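Local coordinates for protein glutamate--LysW ligase ArgX (Sulfolobus tokodaii, PDB 3VPB) that probably catalyses the ATP-dependent joining of the amino group of glutamate to the gamma-carboxyl group of the C-terminal glutamate of the carrier protein LysW, at residues G85-T90 with I125-I130; P100-I105 with E168-K173; E118-P123 with H164-Y169. All blocks are in the same frame, centred on the assembly; numbering follows the deposited sequence. Where two conformers were deposited one is given.

Interaction 1: residues G85-T90 with I125-I130. With ADP (adenosine-5'-diphosphate), chain L.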
loop_
_atom_site.group_PDB
_atom_site.type_symbol
_atom_site.label_atom_id
_atom_site.label_comp_id
_atom_site.label_asym_id
_atom_site.label_seq_id
_atom_site.Cartn_x
_atom_site.Cartn_y
_atom_site.Cartn_z
ATOM N N GLY B 85 10.705 -18.200 6.285
ATOM C CA GLY B 85 9.689 -17.146 6.124
ATOM C C GLY B 85 9.342 -16.868 4.671
ATOM O O GLY B 85 8.445 -16.068 4.374
ATOM N N ASP B 86 10.085 -17.470 3.754
ATOM C CA ASP B 86 9.821 -17.301 2.333
ATOM C C ASP B 86 9.589 -18.641 1.656
ATOM O O ASP B 86 10.519 -19.466 1.550
ATOM C CB ASP B 86 10.972 -16.572 1.674
ATOM C CG ASP B 86 10.613 -16.105 0.285
ATOM O OD1 ASP B 86 10.530 -14.880 0.115
ATOM O OD2 ASP B 86 10.396 -16.967 -0.618
ATOM N N LYS B 87 8.347 -18.881 1.235
ATOM C CA LYS B 87 7.975 -20.175 0.667
ATOM C C LYS B 87 8.758 -20.540 -0.589
ATOM O O LYS B 87 9.079 -21.713 -0.766
ATOM C CB LYS B 87 6.477 -20.262 0.400
ATOM C CG LYS B 87 5.656 -20.262 1.688
ATOM C CD LYS B 87 4.212 -20.653 1.406
ATOM C CE LYS B 87 3.416 -20.759 2.718
ATOM N NZ LYS B 87 3.182 -19.386 3.279
ATOM N N ILE B 88 9.117 -19.560 -1.420
ATOM C CA ILE B 88 9.906 -19.865 -2.638
ATOM C C ILE B 88 11.316 -20.313 -2.264
ATOM O O ILE B 88 11.832 -21.289 -2.833
ATOM C CB ILE B 88 9.913 -18.686 -3.657
ATOM C CG1 ILE B 88 8.498 -18.479 -4.210
ATOM C CG2 ILE B 88 10.979 -18.918 -4.794
ATOM C CD1 ILE B 88 8.293 -17.163 -4.960
ATOM N N LEU B 89 11.925 -19.618 -1.302
ATOM C CA LEU B 89 13.276 -19.997 -0.844
ATOM C C LEU B 89 13.269 -21.378 -0.176
ATOM O O LEU B 89 14.211 -22.173 -0.351
ATOM C CB LEU B 89 13.836 -18.927 0.107
ATOM C CG LEU B 89 13.921 -17.514 -0.486
ATOM C CD1 LEU B 89 14.672 -16.693 0.502
ATOM C CD2 LEU B 89 14.603 -17.502 -1.870
ATOM N N THR B 90 12.216 -21.646 0.592
ATOM C CA THR B 90 12.028 -22.955 1.234
ATOM C C THR B 90 11.887 -24.046 0.169
ATOM O O THR B 90 12.581 -25.065 0.215
ATOM C CB THR B 90 10.795 -22.960 2.155
ATOM O OG1 THR B 90 11.039 -22.105 3.272
ATOM C CG2 THR B 90 10.488 -24.358 2.671
ATOM N N ILE B 125 -3.830 -24.042 -6.516
ATOM C CA ILE B 125 -3.643 -23.083 -5.422
ATOM C C ILE B 125 -2.654 -22.006 -5.869
ATOM O O ILE B 125 -1.663 -22.296 -6.474
ATOM C CB ILE B 125 -3.135 -23.817 -4.146
ATOM C CG1 ILE B 125 -4.275 -24.666 -3.577
ATOM C CG2 ILE B 125 -2.487 -22.851 -3.088
ATOM C CD1 ILE B 125 -5.242 -23.927 -2.605
ATOM N N ASP B 126 -2.978 -20.747 -5.613
ATOM C CA ASP B 126 -2.048 -19.643 -5.891
ATOM C C ASP B 126 -1.857 -18.911 -4.562
ATOM O O ASP B 126 -2.801 -18.391 -3.978
ATOM C CB ASP B 126 -2.637 -18.713 -6.958
ATOM C CG ASP B 126 -1.716 -17.552 -7.319
ATOM O OD1 ASP B 126 -0.866 -17.173 -6.479
ATOM O OD2 ASP B 126 -1.889 -16.959 -8.418
ATOM N N LYS B 127 -0.628 -18.900 -4.058
ATOM C CA LYS B 127 -0.357 -18.191 -2.823
ATOM C C LYS B 127 0.945 -17.413 -2.946
ATOM O O LYS B 127 1.803 -17.759 -3.768
ATOM C CB LYS B 127 -0.339 -19.155 -1.621
ATOM C CG LYS B 127 0.800 -20.191 -1.706
ATOM C CD LYS B 127 0.535 -21.385 -0.773
ATOM C CE LYS B 127 1.655 -22.418 -0.917
ATOM N NZ LYS B 127 1.253 -23.698 -0.188
ATOM N N PRO B 128 1.092 -16.354 -2.145
ATOM C CA PRO B 128 2.346 -15.592 -2.221
ATOM C C PRO B 128 3.433 -16.281 -1.377
ATOM O O PRO B 128 3.095 -17.120 -0.538
ATOM C CB PRO B 128 1.978 -14.242 -1.606
ATOM C CG PRO B 128 0.478 -14.196 -1.523
ATOM C CD PRO B 128 0.039 -15.643 -1.386
ATOM N N PRO B 129 4.703 -15.900 -1.565
ATOM C CA PRO B 129 5.781 -16.493 -0.788
ATOM C C PRO B 129 5.819 -16.038 0.662
ATOM O O PRO B 129 6.383 -16.724 1.494
ATOM C CB PRO B 129 7.047 -16.054 -1.544
ATOM C CG PRO B 129 6.674 -14.780 -2.220
ATOM C CD PRO B 129 5.208 -14.968 -2.589
ATOM N N ILE B 130 5.256 -14.876 0.954
ATOM C CA ILE B 130 5.195 -14.413 2.330
ATOM C C ILE B 130 3.763 -14.409 2.795
ATOM O O ILE B 130 2.831 -14.236 1.997
ATOM C CB ILE B 130 5.842 -13.019 2.549
ATOM C CG1 ILE B 130 5.391 -12.017 1.474
ATOM C CG2 ILE B 130 7.351 -13.145 2.606
ATOM C CD1 ILE B 130 5.899 -10.600 1.730
HETATM P PB ADP L . 0.407 -20.306 5.518
HETATM O O1B ADP L . 1.835 -19.973 5.738
HETATM O O2B ADP L . -0.218 -21.258 6.525
HETATM O O3B ADP L . -0.494 -19.143 5.221
HETATM P PA ADP L . 0.156 -22.619 3.775
HETATM O O1A ADP L . 0.868 -22.840 2.445
HETATM O O2A ADP L . 0.423 -23.465 5.000
HETATM O O3A ADP L . 0.393 -21.060 4.092
HETATM O "O5'" ADP L . -1.412 -22.688 3.436
HETATM C "C5'" ADP L . -2.442 -22.566 4.417
HETATM C "C4'" ADP L . -3.452 -23.684 4.241
HETATM O "O4'" ADP L . -3.908 -23.685 2.884
HETATM C "C3'" ADP L . -2.795 -25.050 4.455
HETATM O "O3'" ADP L . -2.883 -25.453 5.828
HETATM C "C2'" ADP L . -3.613 -25.955 3.565
HETATM O "O2'" ADP L . -4.830 -26.337 4.223
HETATM C "C1'" ADP L . -3.980 -25.041 2.427
HETATM N N9 ADP L . -3.037 -25.201 1.305
HETATM C C8 ADP L . -1.975 -24.416 0.991
HETATM N N7 ADP L . -1.410 -24.875 -0.135
HETATM C C5 ADP L . -2.114 -25.949 -0.545
HETATM C C6 ADP L . -2.033 -26.916 -1.646
HETATM N N6 ADP L . -1.075 -26.786 -2.583
HETATM N N1 ADP L . -2.998 -27.879 -1.736
HETATM C C2 ADP L . -3.972 -28.009 -0.827
HETATM N N3 ADP L . -4.072 -27.165 0.231
HETATM C C4 ADP L . -3.177 -26.155 0.402
HETATM O O HOH W 1 5.522 -17.984 4.159
HETATM O O HOH W 2 1.634 -18.065 1.534
#

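Interaction 2: residues P100-I105 with E168-K173. With ADP (adenosine-5'-diphosphate), chain L.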
loop_
_atom_site.group_PDB
_atom_site.type_symbol
_atom_site.label_atom_id
_atom_site.label_comp_id
_atom_site.label_asym_id
_atom_site.label_seq_id
_atom_site.Cartn_x
_atom_site.Cartn_y
_atom_site.Cartn_z
ATOM N N PRO B 100 9.808 -34.053 -1.257
ATOM C CA PRO B 100 8.654 -33.836 -2.126
ATOM C C PRO B 100 7.925 -32.571 -1.690
ATOM O O PRO B 100 7.762 -32.326 -0.486
ATOM C CB PRO B 100 7.798 -35.092 -1.877
ATOM C CG PRO B 100 8.135 -35.446 -0.464
ATOM C CD PRO B 100 9.624 -35.238 -0.400
ATOM N N ILE B 101 7.588 -31.739 -2.673
ATOM C CA ILE B 101 6.870 -30.490 -2.442
ATOM C C ILE B 101 5.741 -30.485 -3.434
ATOM O O ILE B 101 5.753 -31.246 -4.409
ATOM C CB ILE B 101 7.808 -29.234 -2.658
ATOM C CG1 ILE B 101 8.245 -29.143 -4.136
ATOM C CG2 ILE B 101 8.969 -29.264 -1.629
ATOM C CD1 ILE B 101 8.928 -27.813 -4.563
ATOM N N PRO B 102 4.723 -29.634 -3.221
ATOM C CA PRO B 102 3.693 -29.667 -4.261
ATOM C C PRO B 102 4.250 -29.250 -5.617
ATOM O O PRO B 102 5.147 -28.406 -5.685
ATOM C CB PRO B 102 2.675 -28.617 -3.789
ATOM C CG PRO B 102 2.930 -28.479 -2.302
ATOM C CD PRO B 102 4.430 -28.666 -2.157
ATOM N N ASP B 103 3.744 -29.845 -6.694
ATOM C CA ASP B 103 4.199 -29.451 -8.040
ATOM C C ASP B 103 3.926 -27.969 -8.238
ATOM O O ASP B 103 2.775 -27.561 -8.152
ATOM C CB ASP B 103 3.453 -30.258 -9.092
ATOM C CG ASP B 103 3.944 -31.689 -9.189
ATOM O OD1 ASP B 103 5.009 -32.012 -8.623
ATOM O OD2 ASP B 103 3.271 -32.484 -9.873
ATOM N N SER B 104 4.961 -27.159 -8.473
ATOM C CA SER B 104 4.775 -25.699 -8.360
ATOM C C SER B 104 5.400 -24.970 -9.525
ATOM O O SER B 104 6.380 -25.434 -10.077
ATOM C CB SER B 104 5.416 -25.155 -7.096
ATOM O OG SER B 104 4.891 -25.746 -5.941
ATOM N N ILE B 105 4.811 -23.832 -9.886
ATOM C CA ILE B 105 5.357 -22.961 -10.919
ATOM C C ILE B 105 5.343 -21.547 -10.338
ATOM O O ILE B 105 4.389 -21.162 -9.666
ATOM C CB ILE B 105 4.504 -22.976 -12.201
ATOM C CG1 ILE B 105 4.368 -24.389 -12.763
ATOM C CG2 ILE B 105 5.113 -22.058 -13.279
ATOM C CD1 ILE B 105 3.350 -24.477 -13.925
ATOM N N GLU B 168 -0.231 -27.462 -7.548
ATOM C CA GLU B 168 -1.283 -28.477 -7.524
ATOM C C GLU B 168 -2.039 -28.402 -6.207
ATOM O O GLU B 168 -1.467 -28.092 -5.161
ATOM C CB GLU B 168 -0.697 -29.879 -7.723
ATOM C CG GLU B 168 0.299 -30.276 -6.681
ATOM C CD GLU B 168 0.755 -31.726 -6.827
ATOM O OE1 GLU B 168 -0.095 -32.601 -7.159
ATOM O OE2 GLU B 168 1.960 -31.990 -6.592
ATOM N N TYR B 169 -3.333 -28.687 -6.276
ATOM C CA TYR B 169 -4.169 -28.712 -5.095
ATOM C C TYR B 169 -4.135 -30.122 -4.509
ATOM O O TYR B 169 -4.459 -31.083 -5.202
ATOM C CB TYR B 169 -5.587 -28.303 -5.498
ATOM C CG TYR B 169 -6.563 -28.311 -4.355
ATOM C CD1 TYR B 169 -6.331 -27.560 -3.202
ATOM C CD2 TYR B 169 -7.720 -29.073 -4.430
ATOM C CE1 TYR B 169 -7.239 -27.573 -2.142
ATOM C CE2 TYR B 169 -8.648 -29.083 -3.384
ATOM C CZ TYR B 169 -8.398 -28.335 -2.259
ATOM O OH TYR B 169 -9.312 -28.368 -1.235
ATOM N N ILE B 170 -3.692 -30.243 -3.251
ATOM C CA ILE B 170 -3.508 -31.553 -2.642
ATOM C C ILE B 170 -4.356 -31.594 -1.392
ATOM O O ILE B 170 -4.007 -30.998 -0.356
ATOM C CB ILE B 170 -2.004 -31.848 -2.278
ATOM C CG1 ILE B 170 -1.083 -31.541 -3.459
ATOM C CG2 ILE B 170 -1.827 -33.309 -1.858
ATOM C CD1 ILE B 170 0.422 -31.693 -3.143
ATOM N N GLN B 171 -5.494 -32.280 -1.487
ATOM C CA GLN B 171 -6.342 -32.448 -0.318
ATOM C C GLN B 171 -7.411 -33.479 -0.608
ATOM O O GLN B 171 -8.273 -33.282 -1.492
ATOM C CB GLN B 171 -7.031 -31.121 0.075
ATOM C CG GLN B 171 -7.900 -31.240 1.328
ATOM C CD GLN B 171 -7.115 -31.652 2.529
ATOM O OE1 GLN B 171 -7.309 -32.739 3.065
ATOM N NE2 GLN B 171 -6.188 -30.802 2.954
ATOM N N TYR B 172 -7.394 -34.558 0.165
ATOM C CA TYR B 172 -8.457 -35.542 0.050
ATOM C C TYR B 172 -8.859 -36.108 1.394
ATOM O O TYR B 172 -9.701 -37.003 1.469
ATOM C CB TYR B 172 -8.102 -36.619 -0.965
ATOM C CG TYR B 172 -7.137 -37.667 -0.472
ATOM C CD1 TYR B 172 -5.804 -37.358 -0.243
ATOM C CD2 TYR B 172 -7.563 -38.978 -0.254
ATOM C CE1 TYR B 172 -4.910 -38.329 0.193
ATOM C CE2 TYR B 172 -6.663 -39.976 0.186
ATOM C CZ TYR B 172 -5.352 -39.630 0.419
ATOM O OH TYR B 172 -4.452 -40.580 0.857
ATOM N N LYS B 173 -8.252 -35.587 2.461
ATOM C CA LYS B 173 -8.528 -36.085 3.821
ATOM C C LYS B 173 -9.233 -35.110 4.758
ATOM O O LYS B 173 -9.740 -35.524 5.817
ATOM C CB LYS B 173 -7.240 -36.604 4.471
ATOM C CG LYS B 173 -6.705 -37.853 3.789
ATOM C CD LYS B 173 -5.489 -38.299 4.517
ATOM C CE LYS B 173 -5.003 -39.636 4.035
ATOM N NZ LYS B 173 -4.117 -40.120 5.113
HETATM P PB ADP L . 0.407 -20.306 5.518
HETATM O O1B ADP L . 1.835 -19.973 5.738
HETATM O O2B ADP L . -0.218 -21.258 6.525
HETATM O O3B ADP L . -0.494 -19.143 5.221
HETATM P PA ADP L . 0.156 -22.619 3.775
HETATM O O1A ADP L . 0.868 -22.840 2.445
HETATM O O2A ADP L . 0.423 -23.465 5.000
HETATM O O3A ADP L . 0.393 -21.060 4.092
HETATM O "O5'" ADP L . -1.412 -22.688 3.436
HETATM C "C5'" ADP L . -2.442 -22.566 4.417
HETATM C "C4'" ADP L . -3.452 -23.684 4.241
HETATM O "O4'" ADP L . -3.908 -23.685 2.884
HETATM C "C3'" ADP L . -2.795 -25.050 4.455
HETATM O "O3'" ADP L . -2.883 -25.453 5.828
HETATM C "C2'" ADP L . -3.613 -25.955 3.565
HETATM O "O2'" ADP L . -4.830 -26.337 4.223
HETATM C "C1'" ADP L . -3.980 -25.041 2.427
HETATM N N9 ADP L . -3.037 -25.201 1.305
HETATM C C8 ADP L . -1.975 -24.416 0.991
HETATM N N7 ADP L . -1.410 -24.875 -0.135
HETATM C C5 ADP L . -2.114 -25.949 -0.545
HETATM C C6 ADP L . -2.033 -26.916 -1.646
HETATM N N6 ADP L . -1.075 -26.786 -2.583
HETATM N N1 ADP L . -2.998 -27.879 -1.736
HETATM C C2 ADP L . -3.972 -28.009 -0.827
HETATM N N3 ADP L . -4.072 -27.165 0.231
HETATM C C4 ADP L . -3.177 -26.155 0.402
#

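Interaction 3: residues E118-P123 with H164-Y169. With ADP (adenosine-5'-diphosphate), chain L.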
loop_
_atom_site.group_PDB
_atom_site.type_symbol
_atom_site.label_atom_id
_atom_site.label_comp_id
_atom_site.label_asym_id
_atom_site.label_seq_id
_atom_site.Cartn_x
_atom_site.Cartn_y
_atom_site.Cartn_z
ATOM N N GLU B 118 -2.722 -21.301 -17.326
ATOM C CA GLU B 118 -2.899 -21.931 -18.642
ATOM C C GLU B 118 -2.038 -23.189 -18.836
ATOM O O GLU B 118 -2.485 -24.143 -19.489
ATOM C CB GLU B 118 -2.662 -20.918 -19.768
ATOM C CG GLU B 118 -3.765 -19.863 -19.848
ATOM C CD GLU B 118 -3.433 -18.689 -20.754
ATOM O OE1 GLU B 118 -2.239 -18.514 -21.126
ATOM O OE2 GLU B 118 -4.391 -17.939 -21.101
ATOM N N GLN B 119 -0.834 -23.203 -18.270
ATOM C CA GLN B 119 0.082 -24.352 -18.403
ATOM C C GLN B 119 -0.347 -25.528 -17.552
ATOM O O GLN B 119 -0.185 -26.676 -17.963
ATOM C CB GLN B 119 1.523 -23.972 -18.031
ATOM C CG GLN B 119 2.245 -23.207 -19.134
ATOM C CD GLN B 119 3.631 -22.715 -18.739
ATOM O OE1 GLN B 119 4.156 -21.771 -19.339
ATOM N NE2 GLN B 119 4.232 -23.354 -17.744
ATOM N N ARG B 120 -0.883 -25.215 -16.372
ATOM C CA ARG B 120 -1.256 -26.179 -15.333
ATOM C C ARG B 120 -2.699 -26.664 -15.445
ATOM O O ARG B 120 -3.009 -27.806 -15.121
ATOM C CB ARG B 120 -1.184 -25.490 -13.983
ATOM C CG ARG B 120 0.098 -25.530 -13.284
ATOM C CD ARG B 120 -0.228 -25.610 -11.800
ATOM N NE ARG B 120 -0.503 -27.001 -11.479
ATOM C CZ ARG B 120 0.440 -27.882 -11.186
ATOM N NH1 ARG B 120 1.720 -27.500 -11.120
ATOM N NH2 ARG B 120 0.094 -29.132 -10.940
ATOM N N GLY B 121 -3.583 -25.762 -15.831
ATOM C CA GLY B 121 -5.020 -26.015 -15.778
ATOM C C GLY B 121 -5.565 -26.010 -14.361
ATOM O O GLY B 121 -4.821 -25.902 -13.389
ATOM N N PHE B 122 -6.882 -26.147 -14.243
ATOM C CA PHE B 122 -7.561 -26.020 -12.949
ATOM C C PHE B 122 -7.971 -27.390 -12.357
ATOM O O PHE B 122 -8.126 -28.355 -13.107
ATOM C CB PHE B 122 -8.744 -25.066 -13.132
ATOM C CG PHE B 122 -8.339 -23.745 -13.719
ATOM C CD1 PHE B 122 -7.562 -22.846 -12.981
ATOM C CD2 PHE B 122 -8.670 -23.426 -15.028
ATOM C CE1 PHE B 122 -7.158 -21.632 -13.531
ATOM C CE2 PHE B 122 -8.270 -22.217 -15.582
ATOM C CZ PHE B 122 -7.526 -21.311 -14.824
ATOM N N PRO B 123 -8.143 -27.484 -11.018
ATOM C CA PRO B 123 -7.992 -26.394 -10.040
ATOM C C PRO B 123 -6.548 -26.288 -9.617
ATOM O O PRO B 123 -5.763 -27.244 -9.800
ATOM C CB PRO B 123 -8.824 -26.879 -8.850
ATOM C CG PRO B 123 -8.634 -28.377 -8.900
ATOM C CD PRO B 123 -8.731 -28.681 -10.384
ATOM N N HIS B 164 3.690 -15.096 -7.519
ATOM C CA HIS B 164 2.681 -16.136 -7.388
ATOM C C HIS B 164 3.337 -17.501 -7.335
ATOM O O HIS B 164 4.061 -17.857 -8.271
ATOM C CB HIS B 164 1.769 -16.169 -8.602
ATOM C CG HIS B 164 0.995 -14.899 -8.837
ATOM N ND1 HIS B 164 -0.374 -14.840 -8.723
ATOM C CD2 HIS B 164 1.391 -13.680 -9.269
ATOM C CE1 HIS B 164 -0.792 -13.626 -9.038
ATOM N NE2 HIS B 164 0.262 -12.896 -9.358
ATOM N N ILE B 165 2.997 -18.275 -6.305
ATOM C CA ILE B 165 3.329 -19.705 -6.276
ATOM C C ILE B 165 2.074 -20.445 -6.730
ATOM O O ILE B 165 1.086 -20.483 -6.011
ATOM C CB ILE B 165 3.734 -20.196 -4.885
ATOM C CG1 ILE B 165 4.862 -19.313 -4.313
ATOM C CG2 ILE B 165 4.172 -21.674 -4.959
ATOM C CD1 ILE B 165 5.219 -19.649 -2.830
ATOM N N VAL B 166 2.126 -21.004 -7.929
ATOM C CA VAL B 166 0.972 -21.645 -8.538
ATOM C C VAL B 166 1.199 -23.142 -8.445
ATOM O O VAL B 166 2.124 -23.653 -9.061
ATOM C CB VAL B 166 0.873 -21.240 -10.015
ATOM C CG1 VAL B 166 -0.291 -21.966 -10.709
ATOM C CG2 VAL B 166 0.761 -19.687 -10.152
ATOM N N GLN B 167 0.347 -23.856 -7.711
ATOM C CA GLN B 167 0.666 -25.261 -7.465
ATOM C C GLN B 167 -0.528 -26.184 -7.473
ATOM O O GLN B 167 -1.687 -25.754 -7.429
ATOM C CB GLN B 167 1.483 -25.438 -6.170
ATOM C CG GLN B 167 1.079 -24.559 -5.030
ATOM C CD GLN B 167 1.735 -24.885 -3.679
ATOM O OE1 GLN B 167 1.023 -24.984 -2.704
ATOM N NE2 GLN B 167 3.087 -25.016 -3.619
ATOM N N GLU B 168 -0.231 -27.462 -7.548
ATOM C CA GLU B 168 -1.283 -28.477 -7.524
ATOM C C GLU B 168 -2.039 -28.402 -6.207
ATOM O O GLU B 168 -1.467 -28.092 -5.161
ATOM C CB GLU B 168 -0.697 -29.879 -7.723
ATOM C CG GLU B 168 0.299 -30.276 -6.681
ATOM C CD GLU B 168 0.755 -31.726 -6.827
ATOM O OE1 GLU B 168 -0.095 -32.601 -7.159
ATOM O OE2 GLU B 168 1.960 -31.990 -6.592
ATOM N N TYR B 169 -3.333 -28.687 -6.276
ATOM C CA TYR B 169 -4.169 -28.712 -5.095
ATOM C C TYR B 169 -4.135 -30.122 -4.509
ATOM O O TYR B 169 -4.459 -31.083 -5.202
ATOM C CB TYR B 169 -5.587 -28.303 -5.498
ATOM C CG TYR B 169 -6.563 -28.311 -4.355
ATOM C CD1 TYR B 169 -6.331 -27.560 -3.202
ATOM C CD2 TYR B 169 -7.720 -29.073 -4.430
ATOM C CE1 TYR B 169 -7.239 -27.573 -2.142
ATOM C CE2 TYR B 169 -8.648 -29.083 -3.384
ATOM C CZ TYR B 169 -8.398 -28.335 -2.259
ATOM O OH TYR B 169 -9.312 -28.368 -1.235
HETATM P PB ADP L . 0.407 -20.306 5.518
HETATM O O1B ADP L . 1.835 -19.973 5.738
HETATM O O2B ADP L . -0.218 -21.258 6.525
HETATM O O3B ADP L . -0.494 -19.143 5.221
HETATM P PA ADP L . 0.156 -22.619 3.775
HETATM O O1A ADP L . 0.868 -22.840 2.445
HETATM O O2A ADP L . 0.423 -23.465 5.000
HETATM O O3A ADP L . 0.393 -21.060 4.092
HETATM O "O5'" ADP L . -1.412 -22.688 3.436
HETATM C "C5'" ADP L . -2.442 -22.566 4.417
HETATM C "C4'" ADP L . -3.452 -23.684 4.241
HETATM O "O4'" ADP L . -3.908 -23.685 2.884
HETATM C "C3'" ADP L . -2.795 -25.050 4.455
HETATM O "O3'" ADP L . -2.883 -25.453 5.828
HETATM C "C2'" ADP L . -3.613 -25.955 3.565
HETATM O "O2'" ADP L . -4.830 -26.337 4.223
HETATM C "C1'" ADP L . -3.980 -25.041 2.427
HETATM N N9 ADP L . -3.037 -25.201 1.305
HETATM C C8 ADP L . -1.975 -24.416 0.991
HETATM N N7 ADP L . -1.410 -24.875 -0.135
HETATM C C5 ADP L . -2.114 -25.949 -0.545
HETATM C C6 ADP L . -2.033 -26.916 -1.646
HETATM N N6 ADP L . -1.075 -26.786 -2.583
HETATM N N1 ADP L . -2.998 -27.879 -1.736
HETATM C C2 ADP L . -3.972 -28.009 -0.827
HETATM N N3 ADP L . -4.072 -27.165 0.231
HETATM C C4 ADP L . -3.177 -26.155 0.402
HETATM O O HOH W 3 -4.451 -29.392 -8.792
#

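Interaction 1: residues G85-T90 with I125-I130
The carboxylate of D86 runs beside the P129 ring in the same sense, with D86 OD2 3.6 Å from P129 CB. Within this ATP-grasp domain, D86 is the N-cap of helix 87-96: L89 N meets OD2 on its anti side, 30° out of the carboxylate plane, and I88 N adds a weak bond to the same oxygen. OD1 is engaged by the hydroxyl of Y62 of the second subunit. I88 extends the apolar strip beside P129, its CD1 3.8 Å from P129 CB. One residue on from the cap, K87 N donates to P129 O at 2.9 Å, in the carbonyl plane on a lone pair and almost straight (177°). This bond ties the first turn of the helix to the loop that follows strand 124-127.

From here two lysines reach for ADP, their side chains crossing at about a right angle, with K87 CD 3.9 Å from K127 CE. K127 stays extended beyond CG, and its NZ bonds both O1A of the alpha-phosphate, at 2.8 Å, and adenine N7, with N249 and Q167 as further partners. I125 CG1 lies above the adenine ring, 3.7 Å from C6. The K87 chain is straight until its last torsion (chi4 72°), which turns NZ onto O1B of the beta-phosphate at 2.9 Å. Two waters accept from K87 NZ, and the second passes the link on to P128 O at 2.7 Å.

Interaction 2: residues P100-I105 with E168-K173
The side chains of D103 and E168 cross obliquely, their carboxylate planes 20° apart, and E168 OE2 lies 3.3 Å from D103 CG. The approach goes with a bond from D103 N to E168 OE2, 2.8 Å and nearly straight; the donor comes in on the anti side, 17° out of the carboxylate plane. With CG between the backbone N and the carbonyl carbon (chi1 60°) and the rest of the chain extended, E168 sends its carboxylate back to the D103 backbone. E168 N closes the pair in return, donating to D103 O at 3.1 Å. The two acids bring D103 OD2 within 3.6 Å of E168 OE2, a closeness probably eased by K244, which forms a salt bridge with OE2 and a long, weak ion pair with D103 OD1.

The chain from E168 to K173 leads from one antiparallel sheet of the ATP-grasp fold toward the next, and its backbone reads the adenine: E168 O accepts from ADP N6, and I170 N donates to ADP N1 at 2.9 Å along a virtually straight line. Y169 CD1 comes obliquely to ADP C2 at 3.4 Å. Beside the pocket, the I170 side chain meets the P102 ring at about a right angle, its CD1 end resting 3.9 Å from P102 CB, while V247 touches both residues.

Interaction 3: residues E118-P123 with H164-Y169
R120, in the last turn of helix 110-120, lays its guanidinium over the backbone of strand 164-168, a strand of the antiparallel sheet that forms one wall of the ATP-grasp nucleotide site. Van der Waals contact carries the pair: E168 N sits over the centre of one guanidinium face, 3.7 Å above the plane, with Q167 C nearer the rim on that face. NH2 approaches E168 CB at 3.4 Å. Bends at chi2 and chi3 (82°) fold the arginine over the strand, and its CD rests 3.8 Å from V166 CG1, the two side chains running antiparallel past one another. Replacing R120 by an alanine is likely to uncover the Q167-E168 peptide and the V166 methyl, opening a gap between the helix end and the strand.

Water-mediated bonding takes over at the far end. Beyond a cis peptide, P123 O accepts from a water at 2.7 Å, and the same water accepts from Y169 N at 2.8 Å.

Bonding to ADP belongs to the opposite side of the strand, where the CB of Q167 is directed away from residues 118-123. Its extended chain brings OE1 2.8 Å from ADP N6, with an angle of 164° at the hydrogen.

All three contacts reach the same ADP: interaction 1 grips the phosphates and N7, interaction 2 the N6 and N1 positions, and interaction 3 brings Q167 to N6. Interactions 1 and 3 meet through neighbouring strands 124-127 and 164-168, where K127 NZ is 2.8 Å from Q167 OE1 and D126 OD2 is 2.6 Å from H164 ND1. Interactions 2 and 3 share E168 and Y169, their centres about 10 Å apart, and are joined by S104 OG and Q167 NE2 at 3.0 Å. Interactions 1 and 2, about 13 Å apart between centres, touch where I125 CG1 packs against Y169 CD1 at 3.6 Å, both residues in contact with the adenine.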